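Local coordinates for protein probable starch synthase 4, chloroplastic/amyloplastic (Arabidopsis thaliana, PDB 6GNE) that belongs to the starch synthases, two-domain glycosyltransferases of the GT-B fold, and holds adenosine-5'-diphosphate and glycan ligands in its pockets, at residues 116-119 / 120-124; 217-220 / 221-225; 228-231 / 232-235; 247-250 / 251-255; 263-266 / 267-270. One frame throughout, in Å; residues are numbered along the deposited sequence.

Interaction 1 of 5, residues 116-119 / 120-124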
loop_
_atom_site.group_PDB
_atom_site.type_symbol
_atom_site.label_atom_id
_atom_site.label_comp_id
_atom_site.label_asym_id
_atom_site.label_seq_id
_atom_site.Cartn_x
_atom_site.Cartn_y
_atom_site.Cartn_z
ATOM N N ASP A 116 -12.985 7.718 16.683
ATOM C CA ASP A 116 -13.291 8.949 15.956
ATOM C C ASP A 116 -12.396 9.168 14.714
ATOM O O ASP A 116 -12.063 10.296 14.403
ATOM C CB ASP A 116 -13.234 10.144 16.935
ATOM C CG ASP A 116 -11.829 10.401 17.503
ATOM O OD1 ASP A 116 -10.993 9.474 17.513
ATOM O OD2 ASP A 116 -11.560 11.538 17.937
ATOM N N ASP A 117 -12.022 8.103 13.998
ATOM C CA ASP A 117 -11.179 8.252 12.777
ATOM C C ASP A 117 -11.752 9.269 11.785
ATOM O O ASP A 117 -11.002 10.048 11.188
ATOM C CB ASP A 117 -10.946 6.908 12.047
ATOM C CG ASP A 117 -9.757 6.120 12.585
ATOM O OD1 ASP A 117 -8.995 6.606 13.442
ATOM O OD2 ASP A 117 -9.555 5.000 12.112
ATOM N N PHE A 118 -13.076 9.260 11.624
ATOM C CA PHE A 118 -13.756 10.144 10.689
ATOM C C PHE A 118 -13.414 11.617 10.988
ATOM O O PHE A 118 -13.054 12.397 10.082
ATOM C CB PHE A 118 -15.275 9.909 10.747
ATOM C CG PHE A 118 -16.014 10.557 9.618
ATOM C CD1 PHE A 118 -16.317 11.909 9.648
ATOM C CD2 PHE A 118 -16.386 9.810 8.499
ATOM C CE1 PHE A 118 -16.966 12.508 8.594
ATOM C CE2 PHE A 118 -17.033 10.406 7.427
ATOM C CZ PHE A 118 -17.330 11.759 7.486
ATOM N N ARG A 119 -13.535 11.981 12.266
ATOM C CA ARG A 119 -13.244 13.324 12.705
ATOM C C ARG A 119 -11.749 13.643 12.544
ATOM O O ARG A 119 -11.394 14.705 12.006
ATOM C CB ARG A 119 -13.706 13.531 14.148
ATOM C CG ARG A 119 -15.224 13.637 14.282
ATOM C CD ARG A 119 -15.704 13.529 15.732
ATOM N NE ARG A 119 -15.073 14.497 16.628
ATOM C CZ ARG A 119 -15.322 15.810 16.648
ATOM N NH1 ARG A 119 -14.674 16.578 17.515
ATOM N NH2 ARG A 119 -16.181 16.378 15.799
ATOM N N ARG A 120 -10.903 12.708 12.988
ATOM C CA ARG A 120 -9.450 12.820 12.892
ATOM C C ARG A 120 -9.040 13.186 11.468
ATOM O O ARG A 120 -8.381 14.196 11.248
ATOM C CB ARG A 120 -8.764 11.510 13.302
ATOM C CG ARG A 120 -8.861 11.120 14.768
ATOM C CD ARG A 120 -8.255 9.748 15.037
ATOM N NE ARG A 120 -6.779 9.791 14.973
ATOM C CZ ARG A 120 -5.969 8.816 14.542
ATOM N NH1 ARG A 120 -6.431 7.648 14.089
ATOM N NH2 ARG A 120 -4.653 9.008 14.559
ATOM N N PHE A 121 -9.467 12.411 10.482
ATOM C CA PHE A 121 -8.964 12.624 9.120
ATOM C C PHE A 121 -9.717 13.690 8.292
ATOM O O PHE A 121 -9.136 14.321 7.400
ATOM C CB PHE A 121 -8.821 11.282 8.398
ATOM C CG PHE A 121 -7.763 10.387 9.008
ATOM C CD1 PHE A 121 -6.419 10.655 8.795
ATOM C CD2 PHE A 121 -8.111 9.296 9.808
ATOM C CE1 PHE A 121 -5.441 9.841 9.342
ATOM C CE2 PHE A 121 -7.136 8.487 10.377
ATOM C CZ PHE A 121 -5.799 8.750 10.147
ATOM N N SER A 122 -10.995 13.911 8.569
ATOM C CA SER A 122 -11.685 15.065 7.983
ATOM C C SER A 122 -11.077 16.387 8.502
ATOM O O SER A 122 -10.944 17.347 7.737
ATOM C CB SER A 122 -13.206 15.014 8.214
ATOM O OG SER A 122 -13.520 15.063 9.585
ATOM N N TYR A 123 -10.696 16.449 9.780
ATOM C CA TYR A 123 -9.960 17.628 10.282
ATOM C C TYR A 123 -8.674 17.849 9.500
ATOM O O TYR A 123 -8.411 18.949 8.998
ATOM C CB TYR A 123 -9.612 17.499 11.769
ATOM C CG TYR A 123 -8.852 18.701 12.325
ATOM C CD1 TYR A 123 -7.452 18.817 12.167
ATOM C CD2 TYR A 123 -9.522 19.725 13.006
ATOM C CE1 TYR A 123 -6.771 19.918 12.669
ATOM C CE2 TYR A 123 -8.835 20.824 13.515
ATOM C CZ TYR A 123 -7.467 20.922 13.347
ATOM O OH TYR A 123 -6.792 22.007 13.877
ATOM N N PHE A 124 -7.875 16.789 9.430
ATOM C CA PHE A 124 -6.608 16.807 8.728
ATOM C C PHE A 124 -6.764 17.298 7.293
ATOM O O PHE A 124 -5.965 18.129 6.826
ATOM C CB PHE A 124 -5.964 15.416 8.734
ATOM C CG PHE A 124 -4.784 15.304 7.811
ATOM C CD1 PHE A 124 -3.653 16.106 8.010
ATOM C CD2 PHE A 124 -4.802 14.431 6.731
ATOM C CE1 PHE A 124 -2.568 16.027 7.155
ATOM C CE2 PHE A 124 -3.697 14.341 5.878
ATOM C CZ PHE A 124 -2.583 15.142 6.091
#
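D117 and R120 are joined by a salt bridge one turn apart, D117 OD1 meeting R120 NH1 at 2.8 Å. The two side chains run alongside each other, and a bend at chi3 of the arginine brings its terminal group round to the acid. OD1 sits at the guanidinium edge, in that plane, but the nitrogen meets the syn side of the carboxylate from 29° out of the carboxylate's own plane. R120 NH1 also bonds to F111 O and NE to F105 O, while D117 OD2 receives G113 N, so the preceding loop fixes the rotation of both groups.

This is the N-terminal turn of helix 117-134, which packs on strands 64-75 and 92-100 in the N-terminal domain of the GT-B fold. D116 holds the N-cap position without making a capping bond; its carboxylate pairs with R108 instead.

Backbone bonds run R120 N to D116 O (3.0 Å), F121 N to D117 O (2.9 Å) and Y123 N to R119 O (2.9 Å). F118 O is gripped twice by S122, by its N at 3.0 Å and by its OG at 2.8 Å, from opposite faces of the carbonyl plane; chi1 of 63° folds the hydroxyl back onto the helix.

Among the aromatic contacts, the ring of F121 lies beside the D117 side chain, its plane 70° from the carboxylate, and D117 O comes 3.3 Å from F121 CD2.

Interaction 2 of 5, residues 217-220 / 221-225. With GLC (alpha-D-glucopyranose), chain D.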
loop_
_atom_site.group_PDB
_atom_site.type_symbol
_atom_site.label_atom_id
_atom_site.label_comp_id
_atom_site.label_asym_id
_atom_site.label_seq_id
_atom_site.Cartn_x
_atom_site.Cartn_y
_atom_site.Cartn_z
ATOM N N LYS A 217 -17.113 7.928 -2.285
ATOM C CA LYS A 217 -18.064 8.307 -3.336
ATOM C C LYS A 217 -17.999 9.793 -3.707
ATOM O O LYS A 217 -18.106 10.157 -4.885
ATOM C CB LYS A 217 -19.494 7.972 -2.943
ATOM C CG LYS A 217 -20.433 8.269 -4.085
ATOM C CD LYS A 217 -21.616 7.366 -4.203
ATOM C CE LYS A 217 -22.832 7.918 -3.535
ATOM N NZ LYS A 217 -24.051 7.615 -4.328
ATOM N N GLY A 218 -17.846 10.650 -2.698
ATOM C CA GLY A 218 -17.601 12.069 -2.936
ATOM C C GLY A 218 -16.320 12.345 -3.690
ATOM O O GLY A 218 -16.289 13.245 -4.509
ATOM N N ALA A 219 -15.263 11.589 -3.420
ATOM C CA ALA A 219 -14.007 11.777 -4.151
ATOM C C ALA A 219 -14.085 11.284 -5.576
ATOM O O ALA A 219 -13.444 11.858 -6.444
ATOM C CB ALA A 219 -12.865 11.133 -3.432
ATOM N N ILE A 220 -14.876 10.242 -5.838
ATOM C CA ILE A 220 -15.045 9.792 -7.218
ATOM C C ILE A 220 -15.747 10.893 -8.015
ATOM O O ILE A 220 -15.383 11.196 -9.132
ATOM C CB ILE A 220 -15.794 8.463 -7.324
ATOM C CG1 ILE A 220 -14.942 7.304 -6.767
ATOM C CG2 ILE A 220 -16.219 8.163 -8.766
ATOM C CD1 ILE A 220 -15.764 6.122 -6.247
ATOM N N ILE A 221 -16.753 11.497 -7.411
ATOM C CA ILE A 221 -17.569 12.511 -8.084
ATOM C C ILE A 221 -16.826 13.827 -8.300
ATOM O O ILE A 221 -16.778 14.357 -9.385
ATOM C CB ILE A 221 -18.900 12.689 -7.334
ATOM C CG1 ILE A 221 -19.713 11.374 -7.493
ATOM C CG2 ILE A 221 -19.711 13.865 -7.882
ATOM C CD1 ILE A 221 -20.828 11.232 -6.504
ATOM N N PHE A 222 -16.211 14.328 -7.250
ATOM C CA PHE A 222 -15.571 15.654 -7.272
ATOM C C PHE A 222 -14.151 15.728 -7.839
ATOM O O PHE A 222 -13.628 16.810 -7.985
ATOM C CB PHE A 222 -15.626 16.275 -5.861
ATOM C CG PHE A 222 -16.991 16.739 -5.482
ATOM C CD1 PHE A 222 -17.366 18.044 -5.745
ATOM C CD2 PHE A 222 -17.928 15.889 -4.892
ATOM C CE1 PHE A 222 -18.637 18.510 -5.413
ATOM C CE2 PHE A 222 -19.209 16.337 -4.600
ATOM C CZ PHE A 222 -19.553 17.654 -4.852
ATOM N N SER A 223 -13.515 14.610 -8.153
ATOM C CA SER A 223 -12.134 14.638 -8.614
ATOM C C SER A 223 -12.114 14.682 -10.116
ATOM O O SER A 223 -12.991 14.146 -10.742
ATOM C CB SER A 223 -11.384 13.421 -8.100
ATOM O OG SER A 223 -11.397 13.407 -6.677
ATOM N N ASN A 224 -11.095 15.306 -10.683
ATOM C CA ASN A 224 -10.911 15.346 -12.138
ATOM C C ASN A 224 -10.278 14.061 -12.687
ATOM O O ASN A 224 -10.416 13.766 -13.890
ATOM C CB ASN A 224 -10.022 16.538 -12.516
ATOM C CG ASN A 224 -10.583 17.840 -12.023
ATOM O OD1 ASN A 224 -10.074 18.471 -11.068
ATOM N ND2 ASN A 224 -11.674 18.228 -12.630
ATOM N N ILE A 225 -9.555 13.337 -11.811
ATOM C CA ILE A 225 -8.888 12.090 -12.155
ATOM C C ILE A 225 -9.127 11.128 -11.006
ATOM O O ILE A 225 -8.893 11.485 -9.850
ATOM C CB ILE A 225 -7.337 12.273 -12.332
ATOM C CG1 ILE A 225 -6.997 13.359 -13.366
ATOM C CG2 ILE A 225 -6.668 10.977 -12.766
ATOM C CD1 ILE A 225 -5.581 13.901 -13.227
HETATM C C1 GLC D . -17.431 19.307 -9.058
HETATM C C2 GLC D . -17.881 17.945 -9.599
HETATM C C3 GLC D . -19.352 17.958 -10.009
HETATM C C4 GLC D . -20.150 18.445 -8.794
HETATM C C5 GLC D . -19.715 19.900 -8.535
HETATM C C6 GLC D . -20.536 20.646 -7.478
HETATM O O2 GLC D . -17.086 17.530 -10.705
HETATM O O3 GLC D . -19.801 16.664 -10.435
HETATM O O4 GLC D . -21.571 18.261 -8.942
HETATM O O5 GLC D . -18.345 19.859 -8.113
HETATM O O6 GLC D . -19.771 21.695 -6.852
#
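S223 OG gives A219 O a hydrogen bond of 2.6 Å, in the carbonyl plane and on a lone pair, where S223 N adds only a weak bond as the chain leaves the helix. With its hydroxyl beside its own backbone N (chi1 -60°), S223 reaches back over the last turn. One residue earlier, F222 N binds G218 O at 2.9 Å, and the same oxygen lies at the ring edge, 3.1 Å from F222 CD2. I221 and K217 extend alongside each other in one direction, with I221 CD1 3.8 Å from K217 CG.

Past this turn, the ring of F222 adjoins a bound alpha-D-glucopyranose (GLC), with GLC O5 set obliquely to the ring, and GLC O2 makes a weak 3.5 Å hydrogen bond to I221 O. K256 NZ bonds to S223 O, and N224 OD1 receives I170 N, holding the exit from the helix against strand 169-174. With W157 and D158 of helix 152-160, I221, F222 and N224 make up a glycan pocket at the C-terminal end of helix 215-222.

Interaction 3 of 5, residues 228-231 / 232-235. With AC1 (4,6-dideoxy-4-{[(1S,4R,5S,6S)-4,5,6-trihydroxy-3-(hydroxymethyl)cyclohex-2-en-1-yl]amino}-alpha-D-glucopyranose), chain C.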
loop_
_atom_site.group_PDB
_atom_site.type_symbol
_atom_site.label_atom_id
_atom_site.label_comp_id
_atom_site.label_asym_id
_atom_site.label_seq_id
_atom_site.Cartn_x
_atom_site.Cartn_y
_atom_site.Cartn_z
ATOM N N THR A 228 -7.267 3.609 -9.405
ATOM C CA THR A 228 -6.951 2.567 -8.452
ATOM C C THR A 228 -5.700 1.840 -8.919
ATOM O O THR A 228 -5.122 2.158 -9.960
ATOM C CB THR A 228 -8.128 1.629 -8.163
ATOM O OG1 THR A 228 -7.791 0.802 -7.057
ATOM C CG2 THR A 228 -8.477 0.770 -9.358
ATOM N N VAL A 229 -5.300 0.856 -8.145
ATOM C CA VAL A 229 -3.919 0.433 -8.130
ATOM C C VAL A 229 -3.580 -0.823 -8.990
ATOM O O VAL A 229 -2.414 -1.301 -8.949
ATOM C CB VAL A 229 -3.435 0.322 -6.670
ATOM C CG1 VAL A 229 -3.403 1.730 -6.066
ATOM C CG2 VAL A 229 -4.342 -0.600 -5.845
ATOM N N SER A 230 -4.545 -1.308 -9.795
ATOM C CA SER A 230 -4.215 -2.257 -10.878
ATOM C C SER A 230 -5.317 -2.331 -11.915
ATOM O O SER A 230 -6.469 -2.172 -11.574
ATOM C CB SER A 230 -3.949 -3.670 -10.324
ATOM O OG SER A 230 -5.146 -4.264 -9.841
ATOM N N PRO A 231 -4.973 -2.582 -13.182
ATOM C CA PRO A 231 -6.041 -2.738 -14.210
ATOM C C PRO A 231 -7.119 -3.812 -13.865
ATOM O O PRO A 231 -8.323 -3.559 -14.030
ATOM C CB PRO A 231 -5.266 -3.158 -15.475
ATOM C CG PRO A 231 -3.854 -2.722 -15.258
ATOM C CD PRO A 231 -3.617 -2.634 -13.773
ATOM N N THR A 232 -6.696 -4.976 -13.376
ATOM C CA THR A 232 -7.641 -6.050 -13.035
ATOM C C THR A 232 -8.567 -5.658 -11.872
ATOM O O THR A 232 -9.787 -5.851 -11.952
ATOM C CB THR A 232 -6.916 -7.386 -12.738
ATOM O OG1 THR A 232 -6.232 -7.838 -13.917
ATOM C CG2 THR A 232 -7.898 -8.474 -12.272
ATOM N N TYR A 233 -7.999 -5.081 -10.814
ATOM C CA TYR A 233 -8.839 -4.581 -9.719
ATOM C C TYR A 233 -9.866 -3.534 -10.202
ATOM O O TYR A 233 -11.012 -3.580 -9.795
ATOM C CB TYR A 233 -7.994 -3.992 -8.608
ATOM C CG TYR A 233 -8.766 -3.620 -7.376
ATOM C CD1 TYR A 233 -9.516 -4.565 -6.680
ATOM C CD2 TYR A 233 -8.720 -2.329 -6.873
ATOM C CE1 TYR A 233 -10.197 -4.231 -5.515
ATOM C CE2 TYR A 233 -9.379 -1.980 -5.699
ATOM C CZ TYR A 233 -10.122 -2.928 -5.030
ATOM O OH TYR A 233 -10.789 -2.565 -3.889
ATOM N N ALA A 234 -9.450 -2.634 -11.093
ATOM C CA ALA A 234 -10.372 -1.660 -11.701
ATOM C C ALA A 234 -11.541 -2.339 -12.384
ATOM O O ALA A 234 -12.691 -1.848 -12.282
ATOM C CB ALA A 234 -9.660 -0.731 -12.670
ATOM N N GLN A 235 -11.287 -3.466 -13.051
ATOM C CA GLN A 235 -12.390 -4.218 -13.665
ATOM C C GLN A 235 -13.285 -4.862 -12.603
ATOM O O GLN A 235 -14.494 -4.827 -12.716
ATOM C CB GLN A 235 -11.879 -5.257 -14.658
ATOM C CG GLN A 235 -11.217 -4.626 -15.890
ATOM C CD GLN A 235 -12.213 -3.867 -16.801
ATOM O OE1 GLN A 235 -12.119 -2.636 -16.986
ATOM N NE2 GLN A 235 -13.186 -4.591 -17.346
HETATM C C1 AC1 C . -5.182 1.265 4.704
HETATM O O2 AC1 C . -6.696 2.386 3.176
HETATM C C2 AC1 C . -5.472 1.636 3.247
HETATM C C4A AC1 C . -2.458 -2.190 -2.281
HETATM C C3 AC1 C . -5.486 0.394 2.341
HETATM O O3 AC1 C . -5.701 0.851 1.002
HETATM C C4 AC1 C . -4.170 -0.376 2.490
HETATM N N4A AC1 C . -4.037 -1.549 1.608
HETATM C C5 AC1 C . -4.066 -0.748 3.972
HETATM O O5 AC1 C . -4.014 0.444 4.760
HETATM C C6 AC1 C . -2.804 -1.519 4.316
HETATM C C1B AC1 C . -4.029 -1.487 0.139
HETATM C C2B AC1 C . -4.185 -2.865 -0.555
HETATM O O2B AC1 C . -4.549 -3.925 0.351
HETATM C C3B AC1 C . -2.979 -3.299 -1.380
HETATM O O3B AC1 C . -3.434 -4.324 -2.259
HETATM O O4 AC1 C . -1.277 -2.643 -2.944
HETATM C C5B AC1 C . -2.212 -0.924 -1.514
HETATM C C7B AC1 C . -2.884 -0.647 -0.391
HETATM C C6B AC1 C . -1.233 0.094 -2.048
HETATM O O6B AC1 C . -1.674 0.608 -3.311
#
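S230 caps the helix that follows it: Y233 N donates to S230 OG at 3.1 Å (153°), and A234 N to S230 O at 3.1 Å. A chi1 of 70° tucks the serine oxygen back over the first turn, where it also bonds to P398 O. Packing is close on the inner side. T228 crosses Y233 at about a right angle, placing its OG1 in plane at the ring edge, 3.3 Å from Y233 CD2, while T228 CG2 meets A234 CB at 3.8 Å. Outer bonds fix both polar ends, T228 OG1 with C174 O and Y233 OH with F177 N.

The solvent side is looser: P231 and Q235 are exposed and meet mainly through Q235 N to P231 O (3.1 Å), with Q235 CG 3.6 Å from that carbonyl. Away from both, V229 CG1 comes 3.4 Å from O6B of the bound AC1. The serine N-cap, with proline as the first helical residue, starts helix 231-238 in a beta-alpha connection of a Rossmann-like domain; V229 of the same loop lines the glycan pocket of the GT-B fold.

Interaction 4 of 5, residues 247-250 / 251-255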
loop_
_atom_site.group_PDB
_atom_site.type_symbol
_atom_site.label_atom_id
_atom_site.label_comp_id
_atom_site.label_asym_id
_atom_site.label_seq_id
_atom_site.Cartn_x
_atom_site.Cartn_y
_atom_site.Cartn_z
ATOM N N HIS A 247 -19.928 0.148 -7.507
ATOM C CA HIS A 247 -19.846 -0.213 -8.925
ATOM C C HIS A 247 -20.645 0.712 -9.866
ATOM O O HIS A 247 -20.113 1.111 -10.903
ATOM C CB HIS A 247 -20.182 -1.695 -9.126
ATOM C CG HIS A 247 -21.638 -2.022 -9.070
ATOM N ND1 HIS A 247 -22.339 -2.093 -7.886
ATOM C CD2 HIS A 247 -22.528 -2.306 -10.056
ATOM C CE1 HIS A 247 -23.599 -2.414 -8.145
ATOM N NE2 HIS A 247 -23.737 -2.552 -9.452
ATOM N N SER A 248 -21.867 1.087 -9.473
ATOM C CA SER A 248 -22.753 1.955 -10.273
ATOM C C SER A 248 -22.165 3.351 -10.503
ATOM O O SER A 248 -22.273 3.909 -11.606
ATOM C CB SER A 248 -24.137 2.139 -9.601
ATOM O OG SER A 248 -24.766 0.909 -9.275
ATOM N N THR A 249 -21.580 3.913 -9.447
ATOM C CA THR A 249 -20.936 5.208 -9.513
ATOM C C THR A 249 -19.693 5.179 -10.417
ATOM O O THR A 249 -19.463 6.119 -11.201
ATOM C CB THR A 249 -20.553 5.674 -8.090
ATOM O OG1 THR A 249 -21.737 5.767 -7.297
ATOM C CG2 THR A 249 -19.822 7.019 -8.113
ATOM N N LEU A 250 -18.899 4.115 -10.294
ATOM C CA LEU A 250 -17.691 3.949 -11.111
ATOM C C LEU A 250 -17.985 3.705 -12.589
ATOM O O LEU A 250 -17.229 4.180 -13.445
ATOM C CB LEU A 250 -16.799 2.825 -10.562
ATOM C CG LEU A 250 -16.070 3.143 -9.258
ATOM C CD1 LEU A 250 -15.693 1.860 -8.565
ATOM C CD2 LEU A 250 -14.863 4.051 -9.473
ATOM N N ASN A 251 -19.071 2.982 -12.879
ATOM C CA ASN A 251 -19.523 2.807 -14.270
ATOM C C ASN A 251 -20.005 4.097 -14.906
ATOM O O ASN A 251 -19.788 4.297 -16.096
ATOM C CB ASN A 251 -20.625 1.718 -14.391
ATOM C CG ASN A 251 -20.086 0.307 -14.177
ATOM O OD1 ASN A 251 -18.973 0.008 -14.576
ATOM N ND2 ASN A 251 -20.873 -0.560 -13.547
ATOM N N PHE A 252 -20.656 4.951 -14.112
ATOM C CA PHE A 252 -21.156 6.237 -14.581
ATOM C C PHE A 252 -19.995 7.169 -14.927
ATOM O O PHE A 252 -19.966 7.809 -15.979
ATOM C CB PHE A 252 -22.023 6.849 -13.480
ATOM C CG PHE A 252 -22.891 7.961 -13.928
ATOM C CD1 PHE A 252 -24.023 7.690 -14.692
ATOM C CD2 PHE A 252 -22.624 9.269 -13.539
ATOM C CE1 PHE A 252 -24.865 8.704 -15.080
ATOM C CE2 PHE A 252 -23.474 10.306 -13.926
ATOM C CZ PHE A 252 -24.589 10.018 -14.705
ATOM N N HIS A 253 -19.011 7.208 -14.036
ATOM C CA HIS A 253 -17.833 8.057 -14.174
ATOM C C HIS A 253 -16.638 7.298 -14.775
ATOM O O HIS A 253 -15.492 7.645 -14.492
ATOM C CB HIS A 253 -17.466 8.657 -12.808
ATOM C CG HIS A 253 -18.436 9.694 -12.340
ATOM N ND1 HIS A 253 -19.366 9.455 -11.342
ATOM C CD2 HIS A 253 -18.649 10.960 -12.763
ATOM C CE1 HIS A 253 -20.103 10.532 -11.168
ATOM N NE2 HIS A 253 -19.693 11.454 -12.022
ATOM N N SER A 254 -16.899 6.304 -15.630
ATOM C CA SER A 254 -15.827 5.461 -16.139
ATOM C C SER A 254 -14.759 6.214 -16.970
ATOM O O SER A 254 -13.581 5.904 -16.880
ATOM C CB SER A 254 -16.375 4.262 -16.908
ATOM O OG SER A 254 -16.861 4.684 -18.137
ATOM N N LYS A 255 -15.173 7.208 -17.745
ATOM C CA LYS A 255 -14.250 7.983 -18.594
ATOM C C LYS A 255 -12.987 8.523 -17.862
ATOM O O LYS A 255 -11.929 8.597 -18.464
ATOM C CB LYS A 255 -14.945 9.196 -19.221
ATOM C CG LYS A 255 -16.066 9.032 -20.278
ATOM C CD LYS A 255 -16.393 10.455 -20.799
ATOM C CE LYS A 255 -17.893 10.800 -21.008
ATOM N NZ LYS A 255 -18.475 10.350 -22.311
#
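T249 O is held twice by H253, through the backbone N at 3.1 Å (157°) and, weakly, through ring ND1 at 3.3 Å (140°). The carbonyl oxygen lies near the imidazole plane, at the ring's edge, because H253 CG stands beside its own backbone N (chi1 -71°) and the ring folds back along the helix. T249 CG2 is a more distant neighbour, 4.1 Å from H253 ND1, the two side chains crossing at a slant. F252 lies against the same ring, its CD2 3.7 Å above one imidazole face and toward the rim.

Ordinary helical bonds complete the turn, N251 N to H247 O at 2.9 Å and F252 N to S248 O at 3.2 Å. N251 also lays its amide over H247 O, but ND2 makes its hydrogen bond to R238 O, tying this short surface helix to the end of helix 231-238. L250 is the buried member and points into the fold, toward V237 and I220, while S248, N251 and F252 remain exposed.

H253 is where the chain leaves helix 247-252, and its ring adds a second, weaker donor to the carbonyl already bound by its backbone. Because a carbonyl can only accept, this weak bond calls for the hydrogen on ND1.

Interaction 5 of 5, residues 263-266 / 267-270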
loop_
_atom_site.group_PDB
_atom_site.type_symbol
_atom_site.label_atom_id
_atom_site.label_comp_id
_atom_site.label_asym_id
_atom_site.label_seq_id
_atom_site.Cartn_x
_atom_site.Cartn_y
_atom_site.Cartn_z
ATOM N N GLY A 263 4.100 0.541 -9.065
ATOM C CA GLY A 263 5.475 0.084 -8.944
ATOM C C GLY A 263 5.904 -0.029 -7.484
ATOM O O GLY A 263 5.105 0.132 -6.559
ATOM N N ILE A 264 7.182 -0.346 -7.298
ATOM C CA ILE A 264 7.865 -0.265 -6.001
ATOM C C ILE A 264 9.108 0.593 -6.181
ATOM O O ILE A 264 9.659 0.727 -7.301
ATOM C CB ILE A 264 8.264 -1.651 -5.423
ATOM C CG1 ILE A 264 9.234 -2.401 -6.335
ATOM C CG2 ILE A 264 7.028 -2.516 -5.200
ATOM C CD1 ILE A 264 9.800 -3.654 -5.709
ATOM N N ASP A 265 9.548 1.156 -5.065
ATOM C CA ASP A 265 10.739 1.970 -5.035
ATOM C C ASP A 265 11.948 1.058 -5.162
ATOM O O ASP A 265 12.428 0.545 -4.177
ATOM C CB ASP A 265 10.782 2.776 -3.743
ATOM C CG ASP A 265 11.913 3.767 -3.718
ATOM O OD1 ASP A 265 12.957 3.534 -4.357
ATOM O OD2 ASP A 265 11.772 4.791 -3.019
ATOM N N THR A 266 12.435 0.872 -6.382
ATOM C CA THR A 266 13.569 -0.006 -6.618
ATOM C C THR A 266 14.956 0.546 -6.185
ATOM O O THR A 266 15.951 -0.129 -6.384
ATOM C CB THR A 266 13.637 -0.484 -8.078
ATOM O OG1 THR A 266 13.594 0.641 -8.945
ATOM C CG2 THR A 266 12.488 -1.394 -8.389
ATOM N N ASP A 267 15.014 1.742 -5.600
ATOM C CA ASP A 267 16.224 2.232 -4.920
ATOM C C ASP A 267 16.248 1.777 -3.463
ATOM O O ASP A 267 17.250 1.248 -3.018
ATOM C CB ASP A 267 16.353 3.758 -5.030
ATOM C CG ASP A 267 16.632 4.218 -6.448
ATOM O OD1 ASP A 267 17.369 3.524 -7.172
ATOM O OD2 ASP A 267 16.122 5.287 -6.858
ATOM N N SER A 268 15.147 1.985 -2.734
ATOM C CA SER A 268 14.940 1.377 -1.395
ATOM C C SER A 268 14.923 -0.145 -1.410
ATOM O O SER A 268 15.583 -0.784 -0.602
ATOM C CB SER A 268 13.633 1.853 -0.773
ATOM O OG SER A 268 13.809 3.131 -0.195
ATOM N N TRP A 269 14.148 -0.731 -2.316
ATOM C CA TRP A 269 14.070 -2.195 -2.454
ATOM C C TRP A 269 15.049 -2.659 -3.525
ATOM O O TRP A 269 14.695 -2.773 -4.693
ATOM C CB TRP A 269 12.634 -2.616 -2.733
ATOM C CG TRP A 269 11.718 -2.263 -1.595
ATOM C CD1 TRP A 269 10.847 -1.205 -1.527
ATOM C CD2 TRP A 269 11.601 -2.950 -0.357
ATOM N NE1 TRP A 269 10.186 -1.203 -0.319
ATOM C CE2 TRP A 269 10.649 -2.255 0.421
ATOM C CE3 TRP A 269 12.228 -4.069 0.186
ATOM C CZ2 TRP A 269 10.302 -2.668 1.702
ATOM C CZ3 TRP A 269 11.884 -4.475 1.447
ATOM C CH2 TRP A 269 10.931 -3.787 2.194
ATOM N N ASN A 270 16.296 -2.871 -3.117
ATOM C CA ASN A 270 17.367 -3.266 -4.031
ATOM C C ASN A 270 18.358 -4.154 -3.293
ATOM O O ASN A 270 19.085 -3.658 -2.431
ATOM C CB ASN A 270 18.102 -2.030 -4.567
ATOM C CG ASN A 270 19.181 -2.367 -5.598
ATOM O OD1 ASN A 270 19.522 -3.527 -5.850
ATOM N ND2 ASN A 270 19.731 -1.340 -6.184
#
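The W269 indole turns its edge to D265 O, which lies near the ring plane 3.5 Å from CD1; H381 stacks on the indole, and I405 of helix 402-408 also touches the side chain. The turn leading to it is an Asx motif: D265 OD1 accepts from both D267 N and S268 N, and D265 O receives W269 N at 2.8 Å (167°).

The two donors use the carboxylate differently. D267 N (3.0 Å) comes nearly in line with the C-O bond, whereas S268 N (3.1 Å) approaches from above the carboxylate plane, 66° out of it. With CG anti to the backbone N (chi1 -173°), D265 carries OD1 over the N-H groups that follow, and OD2 forms a salt bridge with K37. I264 CD1 touches W269 CB at 4.2 Å.

The side chain of W269 comes within about 4 Å of the bound adenosine-5'-diphosphate (nearest atoms), so this loop borders the nucleotide. R408 bonds to both T266 O and W269 O, and T266 CA meets W269 O at 3.6 Å.

From the N terminus, the five contacts follow in series without nesting or crossing, each closing only a helical turn or a tight loop. Interaction 1 starts helix 117-134, and interaction 2 ends helix 215-222. Interaction 3 adjoins interaction 2 in sequence, leading strand 225-228 into helix 231-238. Interaction 4 packs back on interaction 2, with K217 CD against T249 OG1 (3.5 Å) and I221 CG1 against H253 CE1 (3.8 Å), joining helices 215-222 and 247-252. Interaction 5 lies past strand 257-259, its centre about 31 Å from that of interaction 1 across the chain's centre. Interactions 3 and 5 border the glycan and nucleotide, whereas interaction 2 supplies residues of a separate glycan pocket.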